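Local coordinates for protein trans-4-hydroxy-L-proline dehydratase (Clostridioides difficile 70-100-2010, PDB 6VXC) that catalyses, as a glycyl radical enzyme, the dehydration of trans-4-hydroxy-L-proline to (S)-1-pyrroline-5-carboxylate in the anaerobic breakdown of 4-hydroxyproline, at residues Met168-Met173 and Leu351-Thr356; Lys391-Ser396 and Tyr786-Asn791. All blocks are in the same frame, centred on the assembly; numbering follows the deposited sequence.

In the fold
Two contacts, with centres about 19 Å apart, join pieces of chain that are distant in sequence around the interior of this glycyl radical enzyme. They come in series: contact 1 ties the loop after helix 158-166 to the end of helix 348-353, and contact 2 then ties the loop after helix 378-390 to strand 787-789, just after Gly785, the residue that carries the radical in the activated enzyme. Contact 1 lies wholly within the pyruvate formate lyase-like part, whereas contact 2 joins that part to the glycine radical region. They touch where 351-356 meets 786-791, chiefly through a probable hydrogen bond of 2.9 Å between Thr356 OG1 and Asp788 OD2, which joins the chain running on from helix 348-353 to the glycine-loop hairpin.

Contact 1: residues Met168-Met173 and Leu351-Thr356; sequences MFTEFM and LKESST
Glu353 reaches across from the last turn of helix 348-353 to Thr170 and Phe172, and every close approach between the segments is to its side chain. From CB, CG lies between the backbone N and the carbonyl carbon (chi1 65°), and the chain then runs straight out, CD anti to CA. The touching begins at Glu353 CD, 3.6 Å from Thr170 CB as the two side chains approach from opposite directions. Glu353 OE1 carries the main bond: Thr170 OG1 donates to it over a short 2.5 Å, on the syn side but 30° out of the carboxylate plane. The same OG1 is also hydrogen-bonded to Tyr470 N of strand 463-472, a second bond that helps fix the hydroxyl. Phe172 brings its ring edge to the same oxygen, Phe172 CE1 lying 3.2 Å from Glu353 OE1 with ring and carboxylate planes 85° apart. A water 2.9 Å from Glu353 OE2 donates to it and accepts from Glu171 N, giving the carboxylate a second, indirect hold on the loop. All four touching residues are buried. Backbone bonds join Met168, Thr170 and Phe172 to Asn472, Tyr470 and Thr468 in antiparallel order, and Phe172 stacks on Trp297. The Phe172 side chain lies about 7 Å from that of Glu456 and about 8 Å from that of Cys454, the probable proton acceptor and radical cysteine, placing this end of the contact near the probable active site of a glycyl radical enzyme.

Contact 2: residues Lys391-Ser396 and Tyr786-Asn791; sequences KLIQPS and YSDHFN
Asp788 OD1 is held by two donors from its own stretch of chain: Asn792 ND2 is hydrogen-bonded to it, and the backbone N of His789 adds a weak bond whose angle at the hydrogen is only 128°. Against this oxygen packs the methyl Ile393 CD1, 3.5 Å from Asp788 OD1. The other oxygen, OD2, has Thr356 OG1 as its partner and lies in the plane of the Tyr786 ring, at its edge. The bonds to both oxygens restrain the carboxylate beside the isoleucine methyl. Ile393 gets there by placing CG1 between its backbone N and carbonyl carbon (chi1 59°) and extending CD1 beyond it; the chain end crosses Asp788 at a slant, and Ile393 CD1 comes within 4.1 Å of His789 ND1. The other branch follows the backbone: Ile393 CG2 lies 3.6 Å from Ser787 O and 4.1 Å from Ser787 CB. Strands 780-782 and 787-789 pair antiparallel into the hairpin whose tip holds Gly785, where the radical forms in the active enzyme; no radical is present here. This is the glycine loop of the family. Ile393 also packs on Ile780, so it touches both strands of the hairpin. A water bridges the backbones beside it, donating to Ile393 O and accepting from Ser787 N, each at 2.8 Å. Ser787 OG, in turn, is bonded to Trp421 O and Arg782 NH2. Beyond Ile393, a cis peptide between Gln394 and Pro395 leads the chain toward strand 396-401, while Gln394 turns its amide to Asp359 N and Gln341 O.

Contact 1: residues Met168-Met173 and Leu351-Thr356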
loop_
_atom_site.group_PDB
_atom_site.type_symbol
_atom_site.label_atom_id
_atom_site.label_comp_id
_atom_site.label_asym_id
_atom_site.label_seq_id
_atom_site.Cartn_x
_atom_site.Cartn_y
_atom_site.Cartn_z
ATOM N N MET A 168 12.429 -14.008 8.548
ATOM C CA MET A 168 13.472 -13.143 8.007
ATOM C C MET A 168 12.906 -12.150 6.995
ATOM O O MET A 168 13.464 -11.067 6.803
ATOM C CB MET A 168 14.579 -13.972 7.331
ATOM C CG MET A 168 15.311 -14.961 8.230
ATOM S SD MET A 168 15.892 -14.204 9.784
ATOM C CE MET A 168 16.920 -12.838 9.210
ATOM N N PHE A 169 11.857 -12.530 6.283
ATOM C CA PHE A 169 11.268 -11.651 5.285
ATOM C C PHE A 169 9.877 -12.178 4.973
ATOM O O PHE A 169 9.500 -13.264 5.412
ATOM C CB PHE A 169 12.154 -11.541 4.037
ATOM C CG PHE A 169 12.474 -12.869 3.354
ATOM C CD1 PHE A 169 11.520 -13.518 2.574
ATOM C CD2 PHE A 169 13.740 -13.427 3.444
ATOM C CE1 PHE A 169 11.826 -14.721 1.906
ATOM C CE2 PHE A 169 14.057 -14.637 2.790
ATOM C CZ PHE A 169 13.094 -15.284 2.022
ATOM N N THR A 170 9.104 -11.388 4.232
ATOM C CA THR A 170 7.780 -11.814 3.793
ATOM C C THR A 170 7.766 -11.884 2.269
ATOM O O THR A 170 8.737 -11.528 1.608
ATOM C CB THR A 170 6.664 -10.877 4.292
ATOM O OG1 THR A 170 6.731 -9.639 3.572
ATOM C CG2 THR A 170 6.772 -10.596 5.810
ATOM N N GLU A 171 6.642 -12.334 1.717
ATOM C CA GLU A 171 6.483 -12.531 0.276
ATOM C C GLU A 171 5.147 -11.950 -0.183
ATOM O O GLU A 171 4.089 -12.510 0.111
ATOM C CB GLU A 171 6.564 -14.013 -0.093
ATOM C CG GLU A 171 6.271 -14.243 -1.564
ATOM C CD GLU A 171 7.043 -13.301 -2.455
ATOM O OE1 GLU A 171 8.276 -13.220 -2.297
ATOM O OE2 GLU A 171 6.431 -12.641 -3.309
ATOM N N PHE A 172 5.203 -10.856 -0.938
ATOM C CA PHE A 172 3.987 -10.126 -1.277
ATOM C C PHE A 172 3.097 -10.876 -2.258
ATOM O O PHE A 172 1.881 -10.679 -2.254
ATOM C CB PHE A 172 4.349 -8.753 -1.841
ATOM C CG PHE A 172 4.165 -7.637 -0.861
ATOM C CD1 PHE A 172 4.549 -7.800 0.467
ATOM C CD2 PHE A 172 3.564 -6.453 -1.244
ATOM C CE1 PHE A 172 4.358 -6.787 1.393
ATOM C CE2 PHE A 172 3.377 -5.428 -0.321
ATOM C CZ PHE A 172 3.770 -5.608 1.008
ATOM N N MET A 173 3.654 -11.759 -3.087
ATOM C CA MET A 173 2.846 -12.352 -4.145
ATOM C C MET A 173 2.287 -13.730 -3.777
ATOM O O MET A 173 1.786 -14.440 -4.653
ATOM C CB MET A 173 3.645 -12.417 -5.451
ATOM C CG MET A 173 3.356 -11.250 -6.390
ATOM S SD MET A 173 3.665 -9.634 -5.600
ATOM C CE MET A 173 5.448 -9.578 -5.601
ATOM N N LEU A 351 -1.687 -11.653 6.327
ATOM C CA LEU A 351 -2.476 -10.912 7.305
ATOM C C LEU A 351 -1.580 -10.232 8.336
ATOM O O LEU A 351 -1.757 -9.046 8.642
ATOM C CB LEU A 351 -3.485 -11.860 7.956
ATOM C CG LEU A 351 -4.623 -11.417 8.882
ATOM C CD1 LEU A 351 -4.167 -11.279 10.303
ATOM C CD2 LEU A 351 -5.360 -10.157 8.384
ATOM N N LYS A 352 -0.589 -10.957 8.856
ATOM C CA LYS A 352 0.279 -10.397 9.890
ATOM C C LYS A 352 0.987 -9.146 9.392
ATOM O O LYS A 352 1.196 -8.192 10.154
ATOM C CB LYS A 352 1.304 -11.453 10.327
ATOM C CG LYS A 352 0.714 -12.705 10.980
ATOM C CD LYS A 352 1.825 -13.664 11.434
ATOM C CE LYS A 352 1.324 -14.666 12.459
ATOM N NZ LYS A 352 2.430 -15.172 13.319
ATOM N N GLU A 353 1.357 -9.123 8.113
ATOM C CA GLU A 353 2.083 -7.978 7.593
ATOM C C GLU A 353 1.156 -6.862 7.128
ATOM O O GLU A 353 1.618 -5.732 6.954
ATOM C CB GLU A 353 3.016 -8.388 6.443
ATOM C CG GLU A 353 2.313 -8.915 5.184
ATOM C CD GLU A 353 3.296 -9.492 4.154
ATOM O OE1 GLU A 353 4.330 -8.855 3.898
ATOM O OE2 GLU A 353 3.043 -10.585 3.597
ATOM N N SER A 354 -0.143 -7.140 6.942
ATOM C CA SER A 354 -1.088 -6.132 6.481
ATOM C C SER A 354 -2.428 -6.370 7.190
ATOM O O SER A 354 -3.438 -6.684 6.582
ATOM C CB SER A 354 -1.245 -6.178 4.959
ATOM O OG SER A 354 -2.080 -5.130 4.489
ATOM N N SER A 355 -2.454 -6.162 8.507
ATOM C CA SER A 355 -3.579 -6.615 9.326
ATOM C C SER A 355 -4.653 -5.521 9.384
ATOM O O SER A 355 -4.835 -4.830 10.387
ATOM C CB SER A 355 -3.077 -7.016 10.710
ATOM O OG SER A 355 -4.089 -7.660 11.462
ATOM N N THR A 356 -5.413 -5.404 8.291
ATOM C CA THR A 356 -6.385 -4.328 8.140
ATOM C C THR A 356 -7.409 -4.722 7.089
ATOM O O THR A 356 -7.119 -5.521 6.196
ATOM C CB THR A 356 -5.704 -3.015 7.723
ATOM O OG1 THR A 356 -6.694 -1.990 7.563
ATOM C CG2 THR A 356 -4.981 -3.192 6.381
HETATM O O HOH W 1 4.341 -13.120 3.167
#

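Contact 2: residues Lys391-Ser396 and Tyr786-Asn791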
loop_
_atom_site.group_PDB
_atom_site.type_symbol
_atom_site.label_atom_id
_atom_site.label_comp_id
_atom_site.label_asym_id
_atom_site.label_seq_id
_atom_site.Cartn_x
_atom_site.Cartn_y
_atom_site.Cartn_z
ATOM N N LYS A 391 -14.585 11.592 7.240
ATOM C CA LYS A 391 -13.814 10.863 8.245
ATOM C C LYS A 391 -13.887 9.341 8.022
ATOM O O LYS A 391 -14.253 8.566 8.903
ATOM C CB LYS A 391 -14.274 11.249 9.653
ATOM C CG LYS A 391 -13.277 10.863 10.758
ATOM C CD LYS A 391 -13.739 11.248 12.174
ATOM C CE LYS A 391 -12.729 10.763 13.213
ATOM N NZ LYS A 391 -12.970 11.275 14.598
ATOM N N LEU A 392 -13.498 8.927 6.812
ATOM C CA LEU A 392 -13.447 7.518 6.421
ATOM C C LEU A 392 -12.001 7.081 6.224
ATOM O O LEU A 392 -11.186 7.829 5.674
ATOM C CB LEU A 392 -14.235 7.276 5.132
ATOM C CG LEU A 392 -15.743 7.581 5.180
ATOM C CD1 LEU A 392 -16.346 7.507 3.780
ATOM C CD2 LEU A 392 -16.499 6.677 6.176
ATOM N N ILE A 393 -11.674 5.869 6.681
ATOM C CA ILE A 393 -10.287 5.409 6.578
ATOM C C ILE A 393 -9.924 4.915 5.186
ATOM O O ILE A 393 -8.735 4.725 4.902
ATOM C CB ILE A 393 -9.962 4.321 7.625
ATOM C CG1 ILE A 393 -10.872 3.102 7.484
ATOM C CG2 ILE A 393 -10.007 4.895 9.030
ATOM C CD1 ILE A 393 -10.549 2.008 8.502
ATOM N N GLN A 394 -10.905 4.733 4.314
ATOM C CA GLN A 394 -10.669 4.578 2.882
ATOM C C GLN A 394 -11.478 5.653 2.171
ATOM O O GLN A 394 -12.605 5.902 2.560
ATOM C CB GLN A 394 -11.106 3.208 2.377
ATOM C CG GLN A 394 -10.395 2.013 2.978
ATOM C CD GLN A 394 -10.432 0.820 2.021
ATOM O OE1 GLN A 394 -9.563 0.689 1.160
ATOM N NE2 GLN A 394 -11.424 -0.047 2.173
ATOM N N PRO A 395 -10.907 6.307 1.155
ATOM C CA PRO A 395 -9.541 6.170 0.668
ATOM C C PRO A 395 -8.547 6.780 1.655
ATOM O O PRO A 395 -8.932 7.399 2.654
ATOM C CB PRO A 395 -9.552 6.969 -0.629
ATOM C CG PRO A 395 -10.555 8.065 -0.352
ATOM C CD PRO A 395 -11.622 7.404 0.476
ATOM N N SER A 396 -7.271 6.601 1.355
ATOM C CA SER A 396 -6.189 7.191 2.128
ATOM C C SER A 396 -5.892 8.546 1.491
ATOM O O SER A 396 -5.171 8.634 0.489
ATOM C CB SER A 396 -4.990 6.242 2.134
ATOM O OG SER A 396 -3.906 6.740 2.877
ATOM N N TYR A 786 -1.278 4.599 7.090
ATOM C CA TYR A 786 -2.732 4.511 6.995
ATOM C C TYR A 786 -3.338 4.663 8.380
ATOM O O TYR A 786 -2.672 4.462 9.393
ATOM C CB TYR A 786 -3.196 3.192 6.395
ATOM C CG TYR A 786 -2.996 2.002 7.304
ATOM C CD1 TYR A 786 -1.726 1.496 7.539
ATOM C CD2 TYR A 786 -4.074 1.400 7.945
ATOM C CE1 TYR A 786 -1.539 0.401 8.357
ATOM C CE2 TYR A 786 -3.898 0.306 8.774
ATOM C CZ TYR A 786 -2.623 -0.184 8.974
ATOM O OH TYR A 786 -2.424 -1.267 9.791
ATOM N N SER A 787 -4.628 4.966 8.402
ATOM C CA SER A 787 -5.407 5.072 9.625
ATOM C C SER A 787 -6.351 3.887 9.736
ATOM O O SER A 787 -6.768 3.309 8.728
ATOM C CB SER A 787 -6.207 6.385 9.672
ATOM O OG SER A 787 -5.345 7.504 9.605
ATOM N N ASP A 788 -6.666 3.512 10.969
ATOM C CA ASP A 788 -7.546 2.376 11.202
ATOM C C ASP A 788 -8.244 2.554 12.539
ATOM O O ASP A 788 -7.789 3.303 13.396
ATOM C CB ASP A 788 -6.762 1.047 11.173
ATOM C CG ASP A 788 -7.618 -0.137 10.719
ATOM O OD1 ASP A 788 -8.865 -0.052 10.795
ATOM O OD2 ASP A 788 -7.025 -1.157 10.281
ATOM N N HIS A 789 -9.347 1.838 12.720
ATOM C CA HIS A 789 -9.984 1.799 14.028
ATOM C C HIS A 789 -9.070 1.132 15.044
ATOM O O HIS A 789 -8.482 0.082 14.776
ATOM C CB HIS A 789 -11.319 1.059 13.954
ATOM C CG HIS A 789 -12.407 1.857 13.315
ATOM N ND1 HIS A 789 -12.656 1.824 11.962
ATOM C CD2 HIS A 789 -13.293 2.735 13.841
ATOM C CE1 HIS A 789 -13.654 2.642 11.681
ATOM N NE2 HIS A 789 -14.063 3.203 12.803
ATOM N N PHE A 790 -8.913 1.789 16.197
ATOM C CA PHE A 790 -8.123 1.253 17.294
ATOM C C PHE A 790 -8.557 -0.163 17.670
ATOM O O PHE A 790 -7.716 -1.025 17.936
ATOM C CB PHE A 790 -8.224 2.222 18.487
ATOM C CG PHE A 790 -7.376 1.853 19.671
ATOM C CD1 PHE A 790 -6.007 2.040 19.647
ATOM C CD2 PHE A 790 -7.966 1.398 20.847
ATOM C CE1 PHE A 790 -5.224 1.713 20.750
ATOM C CE2 PHE A 790 -7.196 1.083 21.960
ATOM C CZ PHE A 790 -5.831 1.234 21.914
ATOM N N ASN A 791 -9.862 -0.430 17.644
ATOM C CA ASN A 791 -10.404 -1.744 17.975
ATOM C C ASN A 791 -10.059 -2.822 16.945
ATOM O O ASN A 791 -10.278 -4.002 17.229
ATOM C CB ASN A 791 -11.936 -1.685 18.124
ATOM C CG ASN A 791 -12.388 -0.997 19.405
ATOM O OD1 ASN A 791 -11.596 -0.765 20.321
ATOM N ND2 ASN A 791 -13.692 -0.718 19.493
HETATM O O HOH W 2 -6.454 5.358 6.314
#